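Local coordinates for protein CT_858 (Chlamydia trachomatis, PDB 3DOR), which probably cleaves other proteins as a serine-type endopeptidase, being the mature form of the secreted chlamydial protease CPAF, at residues Asp71-Val76 and Asp465-Asp470; Tyr301-Met306 and Pro314-Glu319; Val499-Pro502 and Gly506-Thr509; Ile534-Thr539 and Leu552-Lys557. All coordinates share one frame; numbering follows the deposited sequence.

Contact 1: residues Asp71-Val76 and Asp465-Asp470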
loop_
_atom_site.group_PDB
_atom_site.type_symbol
_atom_site.label_atom_id
_atom_site.label_comp_id
_atom_site.label_asym_id
_atom_site.label_seq_id
_atom_site.Cartn_x
_atom_site.Cartn_y
_atom_site.Cartn_z
ATOM N N ASP B 71 -14.559 17.291 6.978
ATOM C CA ASP B 71 -13.203 16.918 7.395
ATOM C C ASP B 71 -12.283 17.086 6.188
ATOM O O ASP B 71 -12.382 16.323 5.226
ATOM C CB ASP B 71 -13.195 15.448 7.841
ATOM C CG ASP B 71 -11.853 15.002 8.424
ATOM O OD1 ASP B 71 -10.798 15.511 7.995
ATOM O OD2 ASP B 71 -11.862 14.111 9.304
ATOM N N PHE B 72 -11.386 18.068 6.219
ATOM C CA PHE B 72 -10.507 18.259 5.067
ATOM C C PHE B 72 -9.684 17.017 4.757
ATOM O O PHE B 72 -9.221 16.849 3.633
ATOM C CB PHE B 72 -9.590 19.468 5.254
ATOM C CG PHE B 72 -10.330 20.763 5.395
ATOM C CD1 PHE B 72 -10.478 21.360 6.642
ATOM C CD2 PHE B 72 -10.910 21.369 4.291
ATOM C CE1 PHE B 72 -11.199 22.552 6.789
ATOM C CE2 PHE B 72 -11.629 22.559 4.425
ATOM C CZ PHE B 72 -11.772 23.149 5.677
ATOM N N HIS B 73 -9.514 16.149 5.751
ATOM C CA HIS B 73 -8.772 14.904 5.576
ATOM C C HIS B 73 -9.658 13.785 4.990
ATOM O O HIS B 73 -9.170 12.920 4.262
ATOM C CB HIS B 73 -8.217 14.408 6.921
ATOM C CG HIS B 73 -6.880 14.973 7.294
ATOM N ND1 HIS B 73 -5.899 15.254 6.365
ATOM C CD2 HIS B 73 -6.318 15.197 8.509
ATOM C CE1 HIS B 73 -4.794 15.620 6.989
ATOM N NE2 HIS B 73 -5.020 15.593 8.293
ATOM N N ALA B 74 -10.949 13.787 5.318
ATOM C CA ALA B 74 -11.853 12.736 4.839
ATOM C C ALA B 74 -12.420 12.964 3.437
ATOM O O ALA B 74 -13.042 13.990 3.165
ATOM C CB ALA B 74 -12.994 12.535 5.843
ATOM N N GLY B 75 -12.213 11.993 2.549
ATOM C CA GLY B 75 -12.707 12.131 1.187
ATOM C C GLY B 75 -12.552 10.887 0.325
ATOM O O GLY B 75 -11.750 10.006 0.624
ATOM N N VAL B 76 -13.319 10.818 -0.757
ATOM C CA VAL B 76 -13.263 9.678 -1.663
ATOM C C VAL B 76 -12.792 10.098 -3.047
ATOM O O VAL B 76 -13.231 11.118 -3.570
ATOM C CB VAL B 76 -14.655 9.027 -1.842
ATOM C CG1 VAL B 76 -14.521 7.711 -2.606
ATOM C CG2 VAL B 76 -15.320 8.812 -0.495
ATOM N N ASP B 465 -3.915 26.129 5.368
ATOM C CA ASP B 465 -2.878 25.406 6.108
ATOM C C ASP B 465 -3.580 24.216 6.743
ATOM O O ASP B 465 -4.534 24.399 7.505
ATOM C CB ASP B 465 -2.277 26.281 7.206
ATOM C CG ASP B 465 -1.244 27.224 6.674
ATOM O OD1 ASP B 465 -0.613 26.874 5.650
ATOM O OD2 ASP B 465 -1.053 28.294 7.274
ATOM N N PHE B 466 -3.112 23.008 6.442
ATOM C CA PHE B 466 -3.734 21.785 6.960
ATOM C C PHE B 466 -2.764 20.859 7.703
ATOM O O PHE B 466 -1.562 20.888 7.458
ATOM C CB PHE B 466 -4.370 20.995 5.808
ATOM C CG PHE B 466 -5.228 21.832 4.883
ATOM C CD1 PHE B 466 -4.644 22.638 3.912
ATOM C CD2 PHE B 466 -6.625 21.804 4.981
ATOM C CE1 PHE B 466 -5.430 23.407 3.042
ATOM C CE2 PHE B 466 -7.427 22.571 4.118
ATOM C CZ PHE B 466 -6.824 23.377 3.144
ATOM N N SER B 467 -3.319 20.022 8.581
ATOM C CA SER B 467 -2.573 19.052 9.401
ATOM C C SER B 467 -1.254 19.565 9.976
ATOM O O SER B 467 -1.267 20.381 10.902
ATOM C CB SER B 467 -2.347 17.738 8.627
ATOM O OG SER B 467 -1.764 17.956 7.357
ATOM N N CYS B 468 -0.115 19.093 9.470
ATOM C CA CYS B 468 1.148 19.587 10.012
ATOM C C CYS B 468 1.231 21.110 9.924
ATOM O O CYS B 468 1.875 21.731 10.765
ATOM C CB CYS B 468 2.344 18.940 9.304
ATOM S SG CYS B 468 2.562 17.185 9.731
ATOM N N ALA B 469 0.579 21.706 8.921
ATOM C CA ALA B 469 0.570 23.172 8.766
ATOM C C ALA B 469 -0.396 23.809 9.783
ATOM O O ALA B 469 -0.425 25.042 9.959
ATOM C CB ALA B 469 0.196 23.565 7.342
ATOM N N ASP B 470 -1.210 22.960 10.420
ATOM C CA ASP B 470 -2.088 23.400 11.503
ATOM C C ASP B 470 -1.157 23.322 12.728
ATOM O O ASP B 470 -1.054 24.260 13.517
ATOM C CB ASP B 470 -3.245 22.409 11.780
ATOM C CG ASP B 470 -4.478 22.656 10.924
ATOM O OD1 ASP B 470 -4.986 23.798 10.914
ATOM O OD2 ASP B 470 -4.949 21.694 10.276
#
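Phe466 drives the edge of its ring against one face of Phe72 in a T-shaped (edge-to-face) stack. The planes stand at 71° and the centroids are 5.3 Å apart. Beside it His73 meets Ser467, just ahead of helix 468-478. A histidine next to a serine at a helix N-terminus is consistent with the active site of a serine-type peptidase, although His73 and Ser467 share no hydrogen bond here.

In the stack, Phe466 CE2 comes down off-centre, 3.7 Å from Phe72 CG, close to where the ring joins its CB. Both phenylalanines have CG anti to the carbonyl carbon. The two side chains cross at about a right angle. No hydrogen bond passes between the two segments, so flat, apolar rings suit the place; Phe72 also touches Ala141 and Ala145 of helix 140-150.

Ser467 CB sits at the edge of the His73 ring, close to its plane and 3.4 Å from His73 NE2. An Asx turn braces the backbone that carries the histidine: Asp71 OD1 accepts from His73 N at 2.7 Å, and Ala74 N adds a weak bond to the same oxygen. Aspartate is short enough to fold back in this way, while its OD2 is gripped by Tyr22 and Thr513.

Ser467, at the N-cap position, makes no side-chain cap. Its chi1 of 52° places OG between the backbone N and the carbonyl carbon, where it gives a weak bond to Phe466 O at 2.9 Å and lies 4.1 Å from His73 NE2.

Contact 2: residues Tyr301-Met306 and Pro314-Glu319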
loop_
_atom_site.group_PDB
_atom_site.type_symbol
_atom_site.label_atom_id
_atom_site.label_comp_id
_atom_site.label_asym_id
_atom_site.label_seq_id
_atom_site.Cartn_x
_atom_site.Cartn_y
_atom_site.Cartn_z
ATOM N N TYR B 301 5.016 19.720 4.287
ATOM C CA TYR B 301 5.697 18.885 5.256
ATOM C C TYR B 301 5.898 17.469 4.729
ATOM O O TYR B 301 6.369 16.584 5.442
ATOM C CB TYR B 301 4.976 18.901 6.612
ATOM C CG TYR B 301 5.077 20.261 7.285
ATOM C CD1 TYR B 301 4.017 21.167 7.234
ATOM C CD2 TYR B 301 6.264 20.677 7.900
ATOM C CE1 TYR B 301 4.132 22.458 7.772
ATOM C CE2 TYR B 301 6.388 21.976 8.446
ATOM C CZ TYR B 301 5.318 22.856 8.369
ATOM O OH TYR B 301 5.427 24.145 8.848
ATOM N N SER B 302 5.528 17.239 3.477
ATOM C CA SER B 302 5.798 15.935 2.890
ATOM C C SER B 302 7.010 16.296 2.032
ATOM O O SER B 302 6.897 16.624 0.850
ATOM C CB SER B 302 4.614 15.421 2.054
ATOM O OG SER B 302 4.418 16.188 0.894
ATOM N N TRP B 303 8.174 16.282 2.676
ATOM C CA TRP B 303 9.426 16.662 2.038
ATOM C C TRP B 303 9.695 16.086 0.657
ATOM O O TRP B 303 10.298 16.754 -0.180
ATOM C CB TRP B 303 10.606 16.338 2.962
ATOM C CG TRP B 303 10.628 14.928 3.456
ATOM C CD1 TRP B 303 9.904 14.402 4.495
ATOM C CD2 TRP B 303 11.437 13.860 2.950
ATOM N NE1 TRP B 303 10.221 13.071 4.668
ATOM C CE2 TRP B 303 11.157 12.716 3.732
ATOM C CE3 TRP B 303 12.371 13.762 1.912
ATOM C CZ2 TRP B 303 11.789 11.488 3.510
ATOM C CZ3 TRP B 303 12.997 12.539 1.691
ATOM C CH2 TRP B 303 12.701 11.418 2.487
ATOM N N GLN B 304 9.249 14.861 0.417
ATOM C CA GLN B 304 9.481 14.213 -0.866
ATOM C C GLN B 304 8.745 14.875 -2.035
ATOM O O GLN B 304 9.140 14.719 -3.189
ATOM C CB GLN B 304 9.107 12.724 -0.762
ATOM C CG GLN B 304 9.749 12.031 0.446
ATOM C CD GLN B 304 9.673 10.507 0.403
ATOM O OE1 GLN B 304 10.317 9.859 -0.432
ATOM N NE2 GLN B 304 8.890 9.929 1.309
ATOM N N ASP B 305 7.684 15.620 -1.743
ATOM C CA ASP B 305 6.917 16.288 -2.790
ATOM C C ASP B 305 7.405 17.702 -3.067
ATOM O O ASP B 305 6.773 18.432 -3.825
ATOM C CB ASP B 305 5.424 16.355 -2.438
ATOM C CG ASP B 305 4.813 14.988 -2.169
ATOM O OD1 ASP B 305 5.252 13.994 -2.779
ATOM O OD2 ASP B 305 3.870 14.916 -1.350
ATOM N N MET B 306 8.508 18.110 -2.447
ATOM C CA MET B 306 9.016 19.455 -2.700
ATOM C C MET B 306 9.468 19.618 -4.148
ATOM O O MET B 306 10.102 18.732 -4.717
ATOM C CB MET B 306 10.192 19.789 -1.779
ATOM C CG MET B 306 9.811 20.004 -0.333
ATOM S SD MET B 306 11.170 20.727 0.585
ATOM C CE MET B 306 11.018 22.467 0.117
ATOM N N PRO B 314 20.976 14.837 -1.001
ATOM C CA PRO B 314 20.719 14.956 0.439
ATOM C C PRO B 314 19.275 15.346 0.777
ATOM O O PRO B 314 18.633 16.078 0.039
ATOM C CB PRO B 314 21.730 16.009 0.885
ATOM C CG PRO B 314 21.896 16.857 -0.331
ATOM C CD PRO B 314 21.958 15.841 -1.444
ATOM N N PRO B 315 18.750 14.845 1.904
ATOM C CA PRO B 315 17.377 15.158 2.311
ATOM C C PRO B 315 17.173 16.645 2.607
ATOM O O PRO B 315 18.066 17.323 3.126
ATOM C CB PRO B 315 17.175 14.270 3.537
ATOM C CG PRO B 315 18.555 14.221 4.138
ATOM C CD PRO B 315 19.424 14.012 2.916
ATOM N N PRO B 316 15.980 17.166 2.293
ATOM C CA PRO B 316 15.676 18.583 2.524
ATOM C C PRO B 316 15.936 19.144 3.917
ATOM O O PRO B 316 16.188 20.337 4.055
ATOM C CB PRO B 316 14.215 18.714 2.068
ATOM C CG PRO B 316 13.693 17.308 2.089
ATOM C CD PRO B 316 14.850 16.481 1.647
ATOM N N TRP B 317 15.905 18.311 4.950
ATOM C CA TRP B 317 16.168 18.840 6.278
ATOM C C TRP B 317 17.633 19.269 6.445
ATOM O O TRP B 317 17.949 20.094 7.303
ATOM C CB TRP B 317 15.760 17.835 7.355
ATOM C CG TRP B 317 16.331 16.471 7.189
ATOM C CD1 TRP B 317 17.562 16.040 7.590
ATOM C CD2 TRP B 317 15.664 15.334 6.631
ATOM N NE1 TRP B 317 17.699 14.697 7.328
ATOM C CE2 TRP B 317 16.552 14.237 6.738
ATOM C CE3 TRP B 317 14.400 15.135 6.051
ATOM C CZ2 TRP B 317 16.217 12.950 6.285
ATOM C CZ3 TRP B 317 14.064 13.856 5.597
ATOM C CH2 TRP B 317 14.974 12.779 5.719
ATOM N N GLU B 318 18.526 18.732 5.618
ATOM C CA GLU B 318 19.929 19.144 5.694
ATOM C C GLU B 318 20.085 20.552 5.120
ATOM O O GLU B 318 20.852 21.368 5.642
ATOM C CB GLU B 318 20.828 18.153 4.944
ATOM C CG GLU B 318 21.286 17.014 5.846
ATOM C CD GLU B 318 21.948 15.879 5.100
ATOM O OE1 GLU B 318 22.734 16.145 4.167
ATOM O OE2 GLU B 318 21.688 14.711 5.460
ATOM N N GLU B 319 19.353 20.846 4.053
ATOM C CA GLU B 319 19.423 22.178 3.478
ATOM C C GLU B 319 18.778 23.168 4.452
ATOM O O GLU B 319 19.278 24.279 4.645
ATOM C CB GLU B 319 18.693 22.252 2.136
ATOM C CG GLU B 319 18.743 23.668 1.551
ATOM C CD GLU B 319 17.879 23.840 0.324
ATOM O OE1 GLU B 319 17.985 22.995 -0.590
ATOM O OE2 GLU B 319 17.101 24.824 0.264
#
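Trp303 takes the rim of Trp317 over the centre of its indole face, the two six-membered rings forming a T-shaped pair with planes at 76°. Trp317 CZ3 makes the closest approach, 3.6 Å from Trp303 CE2, and CH2 follows over the outer part of the same benzene ring. In both tryptophans CG sits between the backbone N and the carbonyl carbon (chi1 53° in Trp303), a cramped setting from which the end of Trp317 reaches Trp303.

Packing is tightest beside this pair, where Pro316 CG comes within 3.4 Å of Trp303 CB. Proline's compact ring can lie against both CB and the benzene atom CE3 of Trp303, its CD reaching Trp303 CE3 at 3.7 Å. Next to it Met306 SD touches Pro316 CB at 3.9 Å; the flexible methionine, bent at its third torsion, can lie along the ring in the opposite sense.

These residues join a 3-10 turn, 303-305, to the opening turn of helix 316-330, the helix of a beta-alpha-beta crossover between the neighbouring parallel strands 290-297 and 333-337. A proline suits a helix's first turn, since no N-H is needed there.

On the solvent side the contact loosens. The last apolar piece is CG of exposed Gln304, 3.3 Å above the opposite face of the Trp303 indole. Beyond it, exposed Asp305 OD2 accepts from Ser302 OG at 2.6 Å, met from above the carboxylate plane, a bond that ties the two ends of the turn together. Trp303 NE1, still beside Trp317 CZ3, hydrogen-bonds Glu403 OE1.

Contact 3: residues Val499-Pro502 and Gly506-Thr509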
loop_
_atom_site.group_PDB
_atom_site.type_symbol
_atom_site.label_atom_id
_atom_site.label_comp_id
_atom_site.label_asym_id
_atom_site.label_seq_id
_atom_site.Cartn_x
_atom_site.Cartn_y
_atom_site.Cartn_z
ATOM N N VAL B 499 -7.675 4.059 2.620
ATOM C CA VAL B 499 -8.241 2.736 2.487
ATOM C C VAL B 499 -8.533 2.463 1.022
ATOM O O VAL B 499 -9.044 3.326 0.317
ATOM C CB VAL B 499 -9.548 2.606 3.304
ATOM C CG1 VAL B 499 -10.124 1.210 3.146
ATOM C CG2 VAL B 499 -9.262 2.897 4.777
ATOM N N GLN B 500 -8.178 1.267 0.566
ATOM C CA GLN B 500 -8.427 0.853 -0.804
ATOM C C GLN B 500 -9.091 -0.512 -0.716
ATOM O O GLN B 500 -8.888 -1.244 0.246
ATOM C CB GLN B 500 -7.114 0.731 -1.589
ATOM C CG GLN B 500 -6.193 1.955 -1.514
ATOM C CD GLN B 500 -4.922 1.697 -0.696
ATOM O OE1 GLN B 500 -3.898 2.355 -0.895
ATOM N NE2 GLN B 500 -4.988 0.747 0.226
ATOM N N PHE B 501 -9.898 -0.851 -1.708
ATOM C CA PHE B 501 -10.565 -2.146 -1.715
ATOM C C PHE B 501 -11.239 -2.309 -3.064
ATOM O O PHE B 501 -11.745 -1.347 -3.616
ATOM C CB PHE B 501 -11.590 -2.229 -0.572
ATOM C CG PHE B 501 -12.721 -1.245 -0.689
ATOM C CD1 PHE B 501 -13.930 -1.619 -1.273
ATOM C CD2 PHE B 501 -12.574 0.061 -0.237
ATOM C CE1 PHE B 501 -14.972 -0.707 -1.403
ATOM C CE2 PHE B 501 -13.612 0.981 -0.364
ATOM C CZ PHE B 501 -14.810 0.595 -0.948
ATOM N N PRO B 502 -11.230 -3.529 -3.626
ATOM C CA PRO B 502 -11.863 -3.747 -4.929
ATOM C C PRO B 502 -13.371 -3.539 -4.864
ATOM O O PRO B 502 -14.022 -3.935 -3.894
ATOM C CB PRO B 502 -11.465 -5.182 -5.272
ATOM C CG PRO B 502 -11.321 -5.826 -3.933
ATOM C CD PRO B 502 -10.613 -4.768 -3.122
ATOM N N GLY B 506 -16.124 2.008 -8.680
ATOM C CA GLY B 506 -15.033 2.849 -9.132
ATOM C C GLY B 506 -14.323 3.648 -8.054
ATOM O O GLY B 506 -13.659 4.644 -8.349
ATOM N N ILE B 507 -14.459 3.223 -6.806
ATOM C CA ILE B 507 -13.810 3.909 -5.697
ATOM C C ILE B 507 -12.321 3.574 -5.697
ATOM O O ILE B 507 -11.945 2.406 -5.717
ATOM C CB ILE B 507 -14.421 3.481 -4.364
ATOM C CG1 ILE B 507 -15.920 3.789 -4.366
ATOM C CG2 ILE B 507 -13.721 4.195 -3.224
ATOM C CD1 ILE B 507 -16.622 3.399 -3.085
ATOM N N LYS B 508 -11.473 4.596 -5.681
ATOM C CA LYS B 508 -10.029 4.378 -5.705
ATOM C C LYS B 508 -9.454 4.397 -4.298
ATOM O O LYS B 508 -8.694 3.508 -3.908
ATOM C CB LYS B 508 -9.352 5.447 -6.566
ATOM C CG LYS B 508 -7.853 5.240 -6.770
ATOM C CD LYS B 508 -7.273 6.285 -7.726
ATOM C CE LYS B 508 -5.805 6.006 -8.025
ATOM N NZ LYS B 508 -5.199 6.979 -8.976
ATOM N N THR B 509 -9.825 5.415 -3.535
ATOM C CA THR B 509 -9.350 5.547 -2.169
ATOM C C THR B 509 -10.334 6.364 -1.350
ATOM O O THR B 509 -11.035 7.229 -1.871
ATOM C CB THR B 509 -7.999 6.317 -2.079
ATOM O OG1 THR B 509 -7.028 5.729 -2.949
ATOM C CG2 THR B 509 -7.470 6.281 -0.659
HETATM O O HOH W 1 -10.075 1.194 -3.764
#
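The classic beta bulge formed by Lys508 and Thr509 opposite Thr77 lies beside Val499 at the loop end of a hairpin, where strand 496-499 runs antiparallel to strand 507-518. Val499 O meets Thr509 in a CA-H...O contact, 3.3 Å from Thr509 CA, while the methyl CG2 of Thr509 rests 3.5 Å from that same oxygen. The Gln500 and Thr509 side chains run alongside each other in the same direction, with Gln500 CG 3.8 Å from Lys508 O; an amide on a long chain suits this exposed position.

Beyond this point a water fills in for direct pairing. It accepts from Phe501 N at 2.9 Å and lies 2.7 Å from Lys508 O and 3.0 Å from Ile507 O, two carbonyls that must share its protons with still other acceptors. Past the water, apolar contact resumes as Phe501 CZ touches Ile507 CD1 at 4.0 Å. The Phe501 ring swings across the hairpin because its chi1 of 64° turns it back over the backbone.

On the sheet side Ile507 packs against Val76 and Phe78 of strand 75-78. Helix 2-20 lies alongside, its Phe13 edge-to-face with Phe501, and Phe13 of the second subunit also packs on Phe501.

Contact 4: residues Ile534-Thr539 and Leu552-Lys557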
loop_
_atom_site.group_PDB
_atom_site.type_symbol
_atom_site.label_atom_id
_atom_site.label_comp_id
_atom_site.label_asym_id
_atom_site.label_seq_id
_atom_site.Cartn_x
_atom_site.Cartn_y
_atom_site.Cartn_z
ATOM N N ILE B 534 -2.182 37.800 15.733
ATOM C CA ILE B 534 -2.667 38.971 15.013
ATOM C C ILE B 534 -3.431 38.574 13.750
ATOM O O ILE B 534 -2.856 37.994 12.830
ATOM C CB ILE B 534 -1.493 39.900 14.580
ATOM C CG1 ILE B 534 -0.631 40.300 15.785
ATOM C CG2 ILE B 534 -2.048 41.121 13.864
ATOM C CD1 ILE B 534 -1.357 41.082 16.855
ATOM N N ASP B 535 -4.721 38.892 13.705
ATOM C CA ASP B 535 -5.525 38.573 12.537
ATOM C C ASP B 535 -5.185 39.597 11.462
ATOM O O ASP B 535 -5.424 40.781 11.636
ATOM C CB ASP B 535 -7.008 38.635 12.878
ATOM C CG ASP B 535 -7.881 38.270 11.700
ATOM O OD1 ASP B 535 -8.213 39.165 10.896
ATOM O OD2 ASP B 535 -8.223 37.083 11.562
ATOM N N LEU B 536 -4.614 39.130 10.358
ATOM C CA LEU B 536 -4.197 40.004 9.272
ATOM C C LEU B 536 -4.610 39.418 7.932
ATOM O O LEU B 536 -3.820 38.738 7.272
ATOM C CB LEU B 536 -2.677 40.148 9.291
ATOM C CG LEU B 536 -1.962 41.469 9.007
ATOM C CD1 LEU B 536 -0.615 41.132 8.395
ATOM C CD2 LEU B 536 -2.757 42.378 8.085
ATOM N N PRO B 537 -5.860 39.655 7.517
ATOM C CA PRO B 537 -6.326 39.130 6.233
ATOM C C PRO B 537 -5.768 39.951 5.084
ATOM O O PRO B 537 -5.239 41.038 5.293
ATOM C CB PRO B 537 -7.846 39.254 6.342
ATOM C CG PRO B 537 -8.010 40.524 7.162
ATOM C CD PRO B 537 -6.951 40.335 8.248
ATOM N N PHE B 538 -5.867 39.429 3.869
ATOM C CA PHE B 538 -5.403 40.157 2.687
ATOM C C PHE B 538 -6.538 41.092 2.251
ATOM O O PHE B 538 -7.688 40.664 2.151
ATOM C CB PHE B 538 -5.070 39.182 1.554
ATOM C CG PHE B 538 -3.916 38.259 1.865
ATOM C CD1 PHE B 538 -4.055 36.876 1.729
ATOM C CD2 PHE B 538 -2.685 38.775 2.294
ATOM C CE1 PHE B 538 -2.987 36.013 2.019
ATOM C CE2 PHE B 538 -1.609 37.922 2.587
ATOM C CZ PHE B 538 -1.759 36.540 2.452
ATOM N N THR B 539 -6.225 42.368 2.020
ATOM C CA THR B 539 -7.238 43.333 1.603
ATOM C C THR B 539 -7.347 43.338 0.083
ATOM O O THR B 539 -6.559 42.690 -0.610
ATOM C CB THR B 539 -6.884 44.779 2.038
ATOM O OG1 THR B 539 -5.643 45.164 1.429
ATOM C CG2 THR B 539 -6.771 44.887 3.559
ATOM N N LEU B 552 2.283 43.204 3.856
ATOM C CA LEU B 552 3.716 43.214 4.140
ATOM C C LEU B 552 4.186 44.353 5.036
ATOM O O LEU B 552 5.019 44.137 5.919
ATOM C CB LEU B 552 4.520 43.199 2.835
ATOM C CG LEU B 552 4.513 41.840 2.132
ATOM C CD1 LEU B 552 5.333 41.900 0.843
ATOM C CD2 LEU B 552 5.077 40.788 3.074
ATOM N N ASP B 553 3.660 45.561 4.834
ATOM C CA ASP B 553 4.079 46.676 5.681
ATOM C C ASP B 553 3.698 46.408 7.124
ATOM O O ASP B 553 4.417 46.783 8.051
ATOM C CB ASP B 553 3.445 47.994 5.235
ATOM C CG ASP B 553 4.066 48.535 3.969
ATOM O OD1 ASP B 553 5.228 48.171 3.660
ATOM O OD2 ASP B 553 3.389 49.338 3.293
ATOM N N LYS B 554 2.565 45.747 7.323
ATOM C CA LYS B 554 2.150 45.454 8.681
ATOM C C LYS B 554 2.995 44.327 9.263
ATOM O O LYS B 554 3.342 44.351 10.446
ATOM C CB LYS B 554 0.656 45.102 8.741
ATOM C CG LYS B 554 0.104 45.165 10.152
ATOM C CD LYS B 554 0.949 46.124 10.999
ATOM C CE LYS B 554 0.172 46.813 12.080
ATOM N NZ LYS B 554 -0.786 47.802 11.506
ATOM N N VAL B 555 3.341 43.341 8.439
ATOM C CA VAL B 555 4.182 42.248 8.928
ATOM C C VAL B 555 5.522 42.840 9.400
ATOM O O VAL B 555 6.058 42.448 10.438
ATOM C CB VAL B 555 4.450 41.198 7.827
ATOM C CG1 VAL B 555 5.555 40.248 8.274
ATOM C CG2 VAL B 555 3.163 40.422 7.521
ATOM N N LYS B 556 6.043 43.797 8.637
ATOM C CA LYS B 556 7.312 44.438 8.969
ATOM C C LYS B 556 7.228 45.256 10.254
ATOM O O LYS B 556 8.171 45.258 11.040
ATOM C CB LYS B 556 7.794 45.305 7.791
ATOM C CG LYS B 556 8.370 44.447 6.659
ATOM C CD LYS B 556 9.000 45.244 5.529
ATOM C CE LYS B 556 7.962 45.735 4.556
ATOM N NZ LYS B 556 8.574 46.144 3.263
ATOM N N LYS B 557 6.109 45.939 10.475
ATOM C CA LYS B 557 5.942 46.717 11.697
ATOM C C LYS B 557 5.934 45.759 12.874
ATOM O O LYS B 557 6.541 46.029 13.907
ATOM C CB LYS B 557 4.633 47.521 11.681
ATOM C CG LYS B 557 4.674 48.772 10.805
ATOM C CD LYS B 557 3.371 49.568 10.906
ATOM C CE LYS B 557 3.427 50.853 10.072
ATOM N NZ LYS B 557 3.725 50.580 8.630
#
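Leu536 and Val555 make the main apolar contact, joining the loop after strand 534-535, the outermost strand at one end of the mixed sheet, to helix 549-564. The branch that does the touching is Leu536 CD1, which meets Val555 CG2 at 3.9 Å; the two side chains cross at about a right angle. That valine methyl is the one anti to the carbonyl carbon. A beta-branched residue suits the buried side of the helix because its methyls are held close to the backbone. Leu536 CD1 also lies 4.2 Å from Lys554 CB, so one methyl bridges consecutive residues of the helix, and leucine's reach lets it do so although Leu536 CA and Lys554 CA are 8.4 Å apart.

Polar interactions run alongside the contact rather than through it. Lys554 starts toward Leu536, but bends at chi2 (25°) and again at chi4 carry its NZ away to Ala572 O; the aliphatic part packs while the ammonium finds a carbonyl. Two residues on, Lys556 NZ forms a long salt bridge with Asp553 OD1 at 3.9 Å and bonds to Ile265 O. At the far end of the loop Thr539 caps helix 540-544, its OG1 serving a backbone N there and also bonding to Glu550.

Aromatic packing borders the loop, with Phe538 edge-to-face with Tyr548 and also meeting the ring of Tyr551.

With no hydrogen bond or charge pair across it, the contact rests on dispersion and on hiding hydrocarbon from water, so its orientation probably depends on backbone bonds of the strand and helix, such as Leu536 with Gly486.

How the contacts relate
Along the chain, contact 2 is nested within the long loop that contact 1 closes; contacts 3 and 4 follow in series. Contact 1 lies near the centre of the chain, its own centre about 20 Å from that of contact 2 and about 19 Å from that of contact 3. It touches both: Cys468 and Ala469 pack on Tyr301, and Val76 packs on Ile507, strands 75-78 and 507-518 being neighbours in one antiparallel sheet. Contact 4 belongs to the edge of the mixed sheet, on the opposite side of the chain's centre from contact 3, with their centres about 43 Å apart. Contact 1, possibly part of the active site, thus borders both the 301-306 loop and the sheet whose hairpin reaches the second subunit.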